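Local coordinates for uncharacterized protein MTH_862 (Methanothermobacter thermautotrophicus, PDB 2R47) that is of unknown function but forms a two-subunit assembly of alpha/beta chains, each built around a mixed beta sheet, and belongs to a family of uncharacterized archaeal proteins, at residues L123-M128 with I144-D149; G30-P35 with D86-L91; G117-G122 with D139-I144; P82-V87 with A113-G118. All blocks are in the same frame, centred on the assembly; numbering follows the deposited sequence. Where two conformers were deposited one is given.

Contact 1. Residues L123-M128 with I144-D149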
loop_
_atom_site.group_PDB
_atom_site.type_symbol
_atom_site.label_atom_id
_atom_site.label_comp_id
_atom_site.label_asym_id
_atom_site.label_seq_id
_atom_site.Cartn_x
_atom_site.Cartn_y
_atom_site.Cartn_z
ATOM N N LEU A 123 -9.392 3.212 8.708
ATOM C CA LEU A 123 -8.805 2.045 8.098
ATOM C C LEU A 123 -7.423 1.985 8.718
ATOM O O LEU A 123 -6.648 2.927 8.591
ATOM C CB LEU A 123 -8.704 2.313 6.601
ATOM C CG LEU A 123 -8.672 1.241 5.549
ATOM C CD1 LEU A 123 -9.949 0.413 5.625
ATOM C CD2 LEU A 123 -8.595 1.981 4.166
ATOM N N CYS A 124 -7.115 0.926 9.469
ATOM C CA CYS A 124 -5.812 0.894 10.124
ATOM C C CYS A 124 -5.267 -0.544 10.209
ATOM O O CYS A 124 -5.928 -1.498 9.798
ATOM C CB CYS A 124 -5.904 1.524 11.539
ATOM S SG CYS A 124 -7.025 0.658 12.670
ATOM N N TYR A 125 -4.041 -0.662 10.719
ATOM C CA TYR A 125 -3.411 -1.936 10.916
ATOM C C TYR A 125 -3.080 -2.071 12.394
ATOM O O TYR A 125 -2.810 -1.069 13.066
ATOM C CB TYR A 125 -2.154 -2.085 10.063
ATOM C CG TYR A 125 -2.482 -2.130 8.587
ATOM C CD1 TYR A 125 -2.623 -3.352 7.902
ATOM C CD2 TYR A 125 -2.735 -0.943 7.893
ATOM C CE1 TYR A 125 -2.951 -3.365 6.533
ATOM C CE2 TYR A 125 -3.108 -0.953 6.546
ATOM C CZ TYR A 125 -3.218 -2.158 5.870
ATOM O OH TYR A 125 -3.578 -2.079 4.532
ATOM N N MET A 126 -3.055 -3.317 12.862
ATOM C CA MET A 126 -2.612 -3.664 14.213
ATOM C C MET A 126 -3.405 -2.916 15.280
ATOM O O MET A 126 -2.843 -2.555 16.330
ATOM C CB MET A 126 -1.089 -3.413 14.376
ATOM C CG MET A 126 -0.251 -4.056 13.258
ATOM S SD MET A 126 -0.548 -5.803 12.958
ATOM C CE MET A 126 0.293 -6.500 14.395
ATOM N N ASP A 127 -4.689 -2.641 14.995
ATOM C CA ASP A 127 -5.632 -2.058 15.969
ATOM C C ASP A 127 -5.229 -0.646 16.412
ATOM O O ASP A 127 -5.460 -0.254 17.562
ATOM C CB ASP A 127 -5.773 -2.971 17.179
ATOM C CG ASP A 127 -7.180 -2.994 17.753
ATOM O OD1 ASP A 127 -8.141 -2.450 17.129
ATOM O OD2 ASP A 127 -7.308 -3.587 18.855
ATOM N N MET A 128 -4.622 0.105 15.506
ATOM C CA MET A 128 -4.007 1.373 15.878
ATOM C C MET A 128 -5.010 2.315 16.511
ATOM O O MET A 128 -4.690 2.971 17.512
ATOM C CB MET A 128 -3.382 2.043 14.635
ATOM C CG MET A 128 -2.318 3.076 14.941
ATOM S SD MET A 128 -0.811 2.361 15.663
ATOM C CE MET A 128 -0.356 1.165 14.388
ATOM N N ILE A 144 -12.197 -0.529 9.717
ATOM C CA ILE A 144 -11.699 -1.767 9.188
ATOM C C ILE A 144 -10.249 -1.864 9.652
ATOM O O ILE A 144 -9.467 -0.957 9.398
ATOM C CB ILE A 144 -11.756 -1.756 7.639
ATOM C CG1 ILE A 144 -13.229 -1.722 7.189
ATOM C CG2 ILE A 144 -11.076 -3.037 7.096
ATOM C CD1 ILE A 144 -13.434 -1.254 5.753
ATOM N N ASN A 145 -9.947 -2.902 10.423
ATOM C CA ASN A 145 -8.629 -3.095 11.009
ATOM C C ASN A 145 -8.006 -4.373 10.469
ATOM O O ASN A 145 -8.672 -5.403 10.460
ATOM C CB ASN A 145 -8.732 -3.185 12.533
ATOM C CG ASN A 145 -7.383 -3.507 13.173
ATOM O OD1 ASN A 145 -6.375 -2.896 12.848
ATOM N ND2 ASN A 145 -7.365 -4.495 14.056
ATOM N N ALA A 146 -6.753 -4.344 10.032
ATOM C CA ALA A 146 -6.122 -5.605 9.595
ATOM C C ALA A 146 -4.856 -5.903 10.389
ATOM O O ALA A 146 -4.141 -4.959 10.781
ATOM C CB ALA A 146 -5.750 -5.516 8.112
ATOM N N ASP A 147 -4.509 -7.192 10.546
ATOM C CA ASP A 147 -3.252 -7.521 11.165
ATOM C C ASP A 147 -2.382 -8.162 10.119
ATOM O O ASP A 147 -2.875 -8.886 9.265
ATOM C CB ASP A 147 -3.419 -8.511 12.333
ATOM C CG ASP A 147 -4.218 -7.921 13.488
ATOM O OD1 ASP A 147 -4.282 -6.701 13.648
ATOM O OD2 ASP A 147 -4.832 -8.691 14.220
ATOM N N ILE A 148 -1.084 -7.914 10.219
ATOM C CA ILE A 148 -0.116 -8.396 9.240
ATOM C C ILE A 148 0.919 -9.249 9.962
ATOM O O ILE A 148 1.426 -8.850 11.011
ATOM C CB ILE A 148 0.686 -7.200 8.621
ATOM C CG1 ILE A 148 -0.230 -6.170 7.965
ATOM C CG2 ILE A 148 1.823 -7.691 7.650
ATOM C CD1 ILE A 148 -1.213 -6.714 6.974
ATOM N N ASP A 149 1.219 -10.409 9.393
ATOM C CA ASP A 149 2.373 -11.172 9.809
ATOM C C ASP A 149 2.886 -12.041 8.679
ATOM O O ASP A 149 2.166 -12.338 7.700
ATOM C CB ASP A 149 2.126 -11.928 11.126
ATOM C CG ASP A 149 1.339 -13.170 10.951
ATOM O OD1 ASP A 149 0.883 -13.453 9.826
ATOM O OD2 ASP A 149 1.204 -13.891 11.970
#
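The backbone N of D127 gives its hydrogen to OD1 of N145 in a 2.7 Å bond, the donor lying 31° out of the plane of the amide. This bond lies where a parallel pairing of strands 118-125 and 142-154, in the mixed sheet, ends and the first strand gives way to a type I' turn at Y125-M128. CG of N145 stands opposite its own N (chi1 175°), which carries the amide forward to the turn, while SG of C124 lies 3.6 Å from the same OD1. With a leucine in place of N145 the amide oxygen is gone, and D127 N would probably lose its acceptor, leaving the turn less firmly tied to the neighbouring strand. Behind it the regular pairing runs from C124 N to I144 O, from A146 N to C124 O, and from M126 N to A146 O (2.9 Å). On the other face of the sheet L123 lies alongside I144, its CD1 pressed to 3.5 Å from I144 CB, and the Y125 ring brings CD1 to 3.7 Å from CG1 of I148. F45 of helix 40-48 packs on L123 and Y125. Across its far edge, 144-149 pairs antiparallel with a strand of the second subunit. The bent chain of M126 (chi3 -75°) folds SD back to the strand, where I148 N makes a weak hydrogen bond of 3.5 Å to the sulfur.

Contact 2. Residues G30-P35 with D86-L91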
loop_
_atom_site.group_PDB
_atom_site.type_symbol
_atom_site.label_atom_id
_atom_site.label_comp_id
_atom_site.label_asym_id
_atom_site.label_seq_id
_atom_site.Cartn_x
_atom_site.Cartn_y
_atom_site.Cartn_z
ATOM N N GLY A 30 -12.715 10.661 0.908
ATOM C CA GLY A 30 -11.500 11.392 1.263
ATOM C C GLY A 30 -10.710 10.453 2.137
ATOM O O GLY A 30 -11.284 9.844 3.022
ATOM N N PHE A 31 -9.422 10.294 1.852
ATOM C CA PHE A 31 -8.527 9.481 2.725
ATOM C C PHE A 31 -7.554 10.459 3.346
ATOM O O PHE A 31 -6.897 11.151 2.594
ATOM C CB PHE A 31 -7.738 8.470 1.872
ATOM C CG PHE A 31 -8.615 7.432 1.186
ATOM C CD1 PHE A 31 -8.856 6.206 1.781
ATOM C CD2 PHE A 31 -9.142 7.681 -0.096
ATOM C CE1 PHE A 31 -9.630 5.226 1.142
ATOM C CE2 PHE A 31 -9.937 6.701 -0.752
ATOM C CZ PHE A 31 -10.175 5.482 -0.120
ATOM N N ALA A 32 -7.475 10.502 4.683
ATOM C CA ALA A 32 -6.566 11.430 5.378
ATOM C C ALA A 32 -5.503 10.608 6.075
ATOM O O ALA A 32 -5.808 9.697 6.848
ATOM C CB ALA A 32 -7.336 12.265 6.388
ATOM N N GLY A 33 -4.250 10.920 5.810
ATOM C CA GLY A 33 -3.195 10.184 6.505
ATOM C C GLY A 33 -1.836 10.843 6.396
ATOM O O GLY A 33 -1.648 11.847 5.697
ATOM N N VAL A 34 -0.876 10.232 7.069
ATOM C CA VAL A 34 0.493 10.733 7.033
ATOM C C VAL A 34 1.167 10.429 5.687
ATOM O O VAL A 34 1.283 9.273 5.286
ATOM C CB VAL A 34 1.280 10.080 8.144
ATOM C CG1 VAL A 34 2.718 10.623 8.134
ATOM C CG2 VAL A 34 0.598 10.379 9.464
ATOM N N PRO A 35 1.638 11.476 4.985
ATOM C CA PRO A 35 2.373 11.269 3.741
ATOM C C PRO A 35 3.504 10.226 3.903
ATOM O O PRO A 35 4.234 10.237 4.895
ATOM C CB PRO A 35 2.977 12.664 3.498
ATOM C CG PRO A 35 1.920 13.596 4.063
ATOM C CD PRO A 35 1.529 12.908 5.330
ATOM N N ASP A 86 -18.438 12.532 1.194
ATOM C CA ASP A 86 -19.509 11.910 1.962
ATOM C C ASP A 86 -19.030 10.707 2.790
ATOM O O ASP A 86 -19.753 10.212 3.635
ATOM C CB ASP A 86 -20.756 11.630 1.102
ATOM C CG ASP A 86 -20.445 10.781 -0.103
ATOM O OD1 ASP A 86 -19.907 9.693 0.107
ATOM O OD2 ASP A 86 -20.730 11.189 -1.252
ATOM N N VAL A 87 -17.791 10.261 2.560
ATOM C CA VAL A 87 -17.131 9.349 3.535
ATOM C C VAL A 87 -15.721 9.874 3.755
ATOM O O VAL A 87 -14.963 10.082 2.782
ATOM C CB VAL A 87 -16.989 7.870 3.037
ATOM C CG1 VAL A 87 -16.250 6.995 4.107
ATOM C CG2 VAL A 87 -18.369 7.254 2.761
ATOM N N LEU A 88 -15.360 10.085 5.012
ATOM C CA LEU A 88 -14.013 10.489 5.324
ATOM C C LEU A 88 -13.339 9.301 5.991
ATOM O O LEU A 88 -13.799 8.839 7.017
ATOM C CB LEU A 88 -13.997 11.716 6.235
ATOM C CG LEU A 88 -12.608 12.218 6.676
ATOM C CD1 LEU A 88 -11.603 12.498 5.538
ATOM C CD2 LEU A 88 -12.791 13.456 7.605
ATOM N N VAL A 89 -12.226 8.832 5.411
ATOM C CA VAL A 89 -11.525 7.679 5.927
ATOM C C VAL A 89 -10.227 8.179 6.581
ATOM O O VAL A 89 -9.301 8.694 5.900
ATOM C CB VAL A 89 -11.211 6.620 4.780
ATOM C CG1 VAL A 89 -10.471 5.381 5.387
ATOM C CG2 VAL A 89 -12.508 6.253 3.969
ATOM N N LEU A 90 -10.147 8.035 7.895
ATOM C CA LEU A 90 -8.909 8.355 8.618
ATOM C C LEU A 90 -8.003 7.121 8.562
ATOM O O LEU A 90 -8.451 5.995 8.871
ATOM C CB LEU A 90 -9.210 8.687 10.088
ATOM C CG LEU A 90 -10.232 9.831 10.281
ATOM C CD1 LEU A 90 -10.411 10.097 11.864
ATOM C CD2 LEU A 90 -9.828 11.073 9.482
ATOM N N LEU A 91 -6.738 7.344 8.224
ATOM C CA LEU A 91 -5.734 6.279 8.167
ATOM C C LEU A 91 -4.986 6.191 9.480
ATOM O O LEU A 91 -4.815 7.213 10.192
ATOM C CB LEU A 91 -4.809 6.488 6.932
ATOM C CG LEU A 91 -5.658 6.487 5.634
ATOM C CD1 LEU A 91 -4.760 6.857 4.427
ATOM C CD2 LEU A 91 -6.323 5.134 5.340
#
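With F31 CG opposite the carbonyl carbon (chi1 -64°) and V89 CG1 opposite the backbone N (chi1 -179°), the ring lies alongside the valine on the face of the sheet that these two register partners share. The ring atom CD1 of F31 rests 3.8 Å from CB of V89, in an approach that is oblique to the ring. L91 completes this row: its CD2 lies at the rim of the F31 ring, near the ring plane, and its CD1 lies 4.2 Å from F31 CB. Helix 40-48 covers this side, with A42, F45 and A46 on F31. Strands 28-33 and 88-91 are parallel neighbours in the middle of the sheet, which has helices on both faces and whose parallel part has the 2-1-3-4-5 strand order of flavodoxin-like alpha/beta folds. Four backbone hydrogen bonds join them, from G30 N to V87 O, V89 N to G30 O (2.8 Å), A32 N to V89 O and L91 N to A32 O. On the opposite face the small G30 and A32 of strand 28-33 face the leucines L88 and L90: A32 CB meets CD2 of L90 at 4.1 Å, and CD1 of L88 lies 3.7 Å from the carbonyl O of G30. L109 of helix 103-113 packs on both A32 and L88. Glycine at G33 suits its place, for a beta carbon there would fall 2.9 Å from L91 CD1. Just past the strand, V34 N hydrogen-bonds to OD2 of C38, which is modified to cysteinesulfonic acid.

Contact 3. Residues G117-G122 with D139-I144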
loop_
_atom_site.group_PDB
_atom_site.type_symbol
_atom_site.label_atom_id
_atom_site.label_comp_id
_atom_site.label_asym_id
_atom_site.label_seq_id
_atom_site.Cartn_x
_atom_site.Cartn_y
_atom_site.Cartn_z
ATOM N N GLY A 117 -24.048 14.841 7.756
ATOM C CA GLY A 117 -24.668 13.536 7.505
ATOM C C GLY A 117 -23.777 12.459 6.875
ATOM O O GLY A 117 -24.255 11.354 6.583
ATOM N N GLY A 118 -22.499 12.771 6.646
ATOM C CA GLY A 118 -21.584 11.819 5.998
ATOM C C GLY A 118 -21.058 10.784 6.997
ATOM O O GLY A 118 -21.376 10.846 8.178
ATOM N N GLU A 119 -20.296 9.799 6.523
ATOM C CA GLU A 119 -19.827 8.709 7.370
ATOM C C GLU A 119 -18.360 8.942 7.724
ATOM O O GLU A 119 -17.578 9.316 6.840
ATOM C CB GLU A 119 -19.974 7.399 6.601
ATOM C CG GLU A 119 -19.265 6.187 7.178
ATOM C CD GLU A 119 -19.686 4.888 6.512
ATOM O OE1 GLU A 119 -20.883 4.747 6.190
ATOM O OE2 GLU A 119 -18.835 4.000 6.313
ATOM N N LEU A 120 -18.000 8.698 8.988
ATOM C CA LEU A 120 -16.624 8.755 9.399
ATOM C C LEU A 120 -16.130 7.308 9.508
ATOM O O LEU A 120 -16.712 6.491 10.237
ATOM C CB LEU A 120 -16.486 9.461 10.744
ATOM C CG LEU A 120 -15.059 9.581 11.275
ATOM C CD1 LEU A 120 -14.236 10.454 10.228
ATOM C CD2 LEU A 120 -15.038 10.093 12.770
ATOM N N MET A 121 -15.025 7.015 8.832
ATOM C CA MET A 121 -14.425 5.697 8.892
ATOM C C MET A 121 -12.950 5.738 9.272
ATOM O O MET A 121 -12.284 6.755 9.103
ATOM C CB MET A 121 -14.549 5.009 7.526
ATOM C CG MET A 121 -15.971 4.620 7.198
ATOM S SD MET A 121 -16.105 3.635 5.686
ATOM C CE MET A 121 -14.599 2.603 5.773
ATOM N N GLY A 122 -12.469 4.615 9.788
ATOM C CA GLY A 122 -11.052 4.400 9.956
ATOM C C GLY A 122 -10.572 3.137 9.280
ATOM O O GLY A 122 -11.227 2.077 9.315
ATOM N N ASP A 139 -16.281 9.604 16.985
ATOM C CA ASP A 139 -17.464 8.783 16.761
ATOM C C ASP A 139 -17.335 8.109 15.381
ATOM O O ASP A 139 -17.897 8.613 14.381
ATOM C CB ASP A 139 -18.719 9.667 16.832
ATOM C CG ASP A 139 -20.011 8.897 16.574
ATOM O OD1 ASP A 139 -20.048 7.680 16.771
ATOM O OD2 ASP A 139 -21.009 9.524 16.171
ATOM N N PHE A 140 -16.563 7.026 15.306
ATOM C CA PHE A 140 -16.450 6.282 14.028
ATOM C C PHE A 140 -17.768 5.576 13.683
ATOM O O PHE A 140 -18.374 4.923 14.555
ATOM C CB PHE A 140 -15.341 5.215 14.100
ATOM C CG PHE A 140 -13.970 5.757 14.010
ATOM C CD1 PHE A 140 -13.461 6.208 12.792
ATOM C CD2 PHE A 140 -13.127 5.723 15.136
ATOM C CE1 PHE A 140 -12.123 6.689 12.693
ATOM C CE2 PHE A 140 -11.812 6.184 15.059
ATOM C CZ PHE A 140 -11.302 6.676 13.834
ATOM N N ASP A 141 -18.184 5.671 12.415
ATOM C CA ASP A 141 -19.267 4.827 11.938
ATOM C C ASP A 141 -18.821 3.423 11.580
ATOM O O ASP A 141 -19.568 2.470 11.745
ATOM C CB ASP A 141 -19.994 5.475 10.749
ATOM C CG ASP A 141 -20.642 6.794 11.137
ATOM O OD1 ASP A 141 -21.560 6.782 11.979
ATOM O OD2 ASP A 141 -20.210 7.845 10.640
ATOM N N CYS A 142 -17.585 3.273 11.087
ATOM C CA CYS A 142 -17.120 1.944 10.700
ATOM C C CYS A 142 -15.599 1.979 10.778
ATOM O O CYS A 142 -15.005 2.969 10.368
ATOM C CB CYS A 142 -17.572 1.588 9.242
ATOM S SG CYS A 142 -16.824 0.073 8.502
ATOM N N VAL A 143 -14.972 0.910 11.266
ATOM C CA VAL A 143 -13.516 0.835 11.249
ATOM C C VAL A 143 -13.179 -0.505 10.603
ATOM O O VAL A 143 -13.813 -1.502 10.908
ATOM C CB VAL A 143 -12.869 0.928 12.705
ATOM C CG1 VAL A 143 -11.370 0.478 12.676
ATOM C CG2 VAL A 143 -12.983 2.381 13.227
ATOM N N ILE A 144 -12.197 -0.529 9.717
ATOM C CA ILE A 144 -11.699 -1.767 9.188
ATOM C C ILE A 144 -10.249 -1.864 9.652
ATOM O O ILE A 144 -9.467 -0.957 9.398
ATOM C CB ILE A 144 -11.756 -1.756 7.639
ATOM C CG1 ILE A 144 -13.229 -1.722 7.189
ATOM C CG2 ILE A 144 -11.076 -3.037 7.096
ATOM C CD1 ILE A 144 -13.434 -1.254 5.753
#
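The axes of 118-122 and 142-144 approach to 4.7 Å in the parallel pairing of 142-154, an outermost strand of the chain's mixed sheet, with its neighbour 118-125; M121 is in register with C142 and G122 with V143, and just before them L120 is bonded to the D141 side chain. D141 turns its CG opposite the carbonyl carbon (chi1 -62°), and OD2 takes the hydrogen of L120 N at 2.9 Å through its anti lone pair. L120 O in turn receives D141 N at 2.8 Å and, weakly, C142 N, so D141 grips both polar backbone atoms of L120. With an alanine in place of D141 the carboxylate is gone, and L120 N would probably lose its acceptor and the start of the pairing be less well fixed. Regular bonds follow, from G122 N to C142 O and from I144 N to G122 O. M121 sends CE to 4.0 Å from CD1 of I144, on the face that helix 11-22 covers. R154 of the second subunit packs on D141 and C142. On the other face CD1 of the F140 ring comes obliquely to within 3.5 Å of G122 N; a beta carbon on G122 would be tight against CE1 of F140. V143 CG2 sits 3.6 Å above one face of that ring, offset toward its rim.

Contact 4. Residues P82-V87 with A113-G118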
loop_
_atom_site.group_PDB
_atom_site.type_symbol
_atom_site.label_atom_id
_atom_site.label_comp_id
_atom_site.label_asym_id
_atom_site.label_seq_id
_atom_site.Cartn_x
_atom_site.Cartn_y
_atom_site.Cartn_z
ATOM N N PRO A 82 -10.005 20.552 -2.679
ATOM C CA PRO A 82 -10.500 20.532 -1.307
ATOM C C PRO A 82 -12.046 20.490 -1.307
ATOM O O PRO A 82 -12.700 21.361 -0.747
ATOM C CB PRO A 82 -9.949 21.851 -0.732
ATOM C CG PRO A 82 -9.985 22.820 -1.895
ATOM C CD PRO A 82 -9.724 21.936 -3.142
ATOM N N GLY A 83 -12.608 19.509 -1.974
ATOM C CA GLY A 83 -14.050 19.300 -1.928
ATOM C C GLY A 83 -14.378 18.416 -0.748
ATOM O O GLY A 83 -13.674 17.440 -0.456
ATOM N N ASN A 84 -15.480 18.696 -0.080
ATOM C CA ASN A 84 -15.807 17.808 1.004
ATOM C C ASN A 84 -16.311 16.461 0.469
ATOM O O ASN A 84 -16.546 16.284 -0.756
ATOM C CB ASN A 84 -16.686 18.482 2.077
ATOM C CG ASN A 84 -18.023 18.805 1.598
ATOM O OD1 ASN A 84 -18.784 19.489 2.297
ATOM N ND2 ASN A 84 -18.348 18.356 0.412
ATOM N N VAL A 85 -16.428 15.505 1.375
ATOM C CA VAL A 85 -16.648 14.132 0.966
ATOM C C VAL A 85 -17.806 13.573 1.720
ATOM O O VAL A 85 -18.153 14.087 2.789
ATOM C CB VAL A 85 -15.367 13.270 1.236
ATOM C CG1 VAL A 85 -14.174 13.848 0.464
ATOM C CG2 VAL A 85 -15.014 13.287 2.740
ATOM N N ASP A 86 -18.438 12.532 1.194
ATOM C CA ASP A 86 -19.509 11.910 1.962
ATOM C C ASP A 86 -19.030 10.707 2.790
ATOM O O ASP A 86 -19.753 10.212 3.635
ATOM C CB ASP A 86 -20.756 11.630 1.102
ATOM C CG ASP A 86 -20.445 10.781 -0.103
ATOM O OD1 ASP A 86 -19.907 9.693 0.107
ATOM O OD2 ASP A 86 -20.730 11.189 -1.252
ATOM N N VAL A 87 -17.791 10.261 2.560
ATOM C CA VAL A 87 -17.131 9.349 3.535
ATOM C C VAL A 87 -15.721 9.874 3.755
ATOM O O VAL A 87 -14.963 10.082 2.782
ATOM C CB VAL A 87 -16.989 7.870 3.037
ATOM C CG1 VAL A 87 -16.250 6.995 4.107
ATOM C CG2 VAL A 87 -18.369 7.254 2.761
ATOM N N ALA A 113 -14.093 18.635 6.313
ATOM C CA ALA A 113 -13.988 17.822 5.111
ATOM C C ALA A 113 -15.138 16.840 4.972
ATOM O O ALA A 113 -15.431 16.423 3.856
ATOM C CB ALA A 113 -12.671 17.036 5.104
ATOM N N LEU A 114 -15.779 16.463 6.080
ATOM C CA LEU A 114 -16.887 15.503 5.964
ATOM C C LEU A 114 -18.191 16.256 5.810
ATOM O O LEU A 114 -18.535 17.068 6.681
ATOM C CB LEU A 114 -16.932 14.566 7.181
ATOM C CG LEU A 114 -17.944 13.411 7.113
ATOM C CD1 LEU A 114 -17.742 12.481 5.880
ATOM C CD2 LEU A 114 -17.904 12.602 8.467
ATOM N N GLU A 115 -18.931 16.012 4.723
ATOM C CA GLU A 115 -20.191 16.727 4.564
ATOM C C GLU A 115 -21.168 16.357 5.719
ATOM O O GLU A 115 -21.098 15.247 6.278
ATOM C CB GLU A 115 -20.788 16.487 3.162
ATOM C CG GLU A 115 -21.483 15.216 3.002
ATOM C CD GLU A 115 -22.112 15.064 1.618
ATOM O OE1 GLU A 115 -21.579 15.527 0.585
ATOM O OE2 GLU A 115 -23.188 14.488 1.585
ATOM N N GLU A 116 -22.071 17.270 6.082
ATOM C CA GLU A 116 -23.018 16.974 7.159
ATOM C C GLU A 116 -23.804 15.718 6.783
ATOM O O GLU A 116 -24.177 15.554 5.622
ATOM C CB GLU A 116 -24.006 18.149 7.400
ATOM C CG GLU A 116 -24.716 17.974 8.751
ATOM C CD GLU A 116 -23.719 17.613 9.882
ATOM O OE1 GLU A 116 -22.897 18.498 10.244
ATOM O OE2 GLU A 116 -23.726 16.446 10.389
ATOM N N GLY A 117 -24.048 14.841 7.756
ATOM C CA GLY A 117 -24.668 13.536 7.505
ATOM C C GLY A 117 -23.777 12.459 6.875
ATOM O O GLY A 117 -24.255 11.354 6.583
ATOM N N GLY A 118 -22.499 12.771 6.646
ATOM C CA GLY A 118 -21.584 11.819 5.998
ATOM C C GLY A 118 -21.058 10.784 6.997
ATOM O O GLY A 118 -21.376 10.846 8.178
#
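L114 lays its CD1 across the backbone of the facing loop, 3.5 Å from O of V85; L114 CD1 is also 3.8 Å from D86 O. With CG opposite the backbone N (chi1 -173°), the leucine reaches along the chain beyond its bridge partner V85, whose CG2 lies 4.2 Å from the same CD1. The pairing is a single parallel bridge carried by two bonds: V85 N gives its hydrogen to A113 O, the last carbonyl of helix 103-113, and E115 N meets V85 O at 2.8 Å. Next to it N84 packs its CB closely on A113 O, while its side chain crosses that of E115 at about a right angle, OD1 lying 3.7 Å from E115 CB. E115 CD lies 3.7 Å from D86 CB. The chain then reverses in a type II turn from E115 to G118, closed by G118 N on E115 O; G117 takes the positive phi (76°) that glycine readily adopts, and its N bonds to OE2 of E116. A beta carbon on G118 would collide with CD1 of L114 and with D86 O. R28 bonds to G83 O, and D86 OD2 receives the backbone N of both E27 and R28. Helix 103-113 leads from strand 88-91 to strand 118-125, and the contact ties the end of that helix to the approach to strand 88-91, at the base of a beta-alpha-beta crossover.

In the fold
Contacts 1 and 3 are successive parts of one strand pair, 118-125 with 142-154, and both lie against the second subunit, where strand 142-154 carries the sheet onward; contact 3 is buried, contact 1 only partly so. Contact 2, near the centre of the chain, is wholly buried and apolar in its side chains; strand 88-91 joins it to them through bonds such as L123 N to L90 O and L90 N to M121 O. Contact 4 is partly buried, lies about 24 Å from contact 1 between centres, and uses loop and turn rather than long strands. Side-chain acceptors, N145 and D141, supplement the backbone in contacts 1 and 3, whereas only backbone bonds cross contacts 2 and 4.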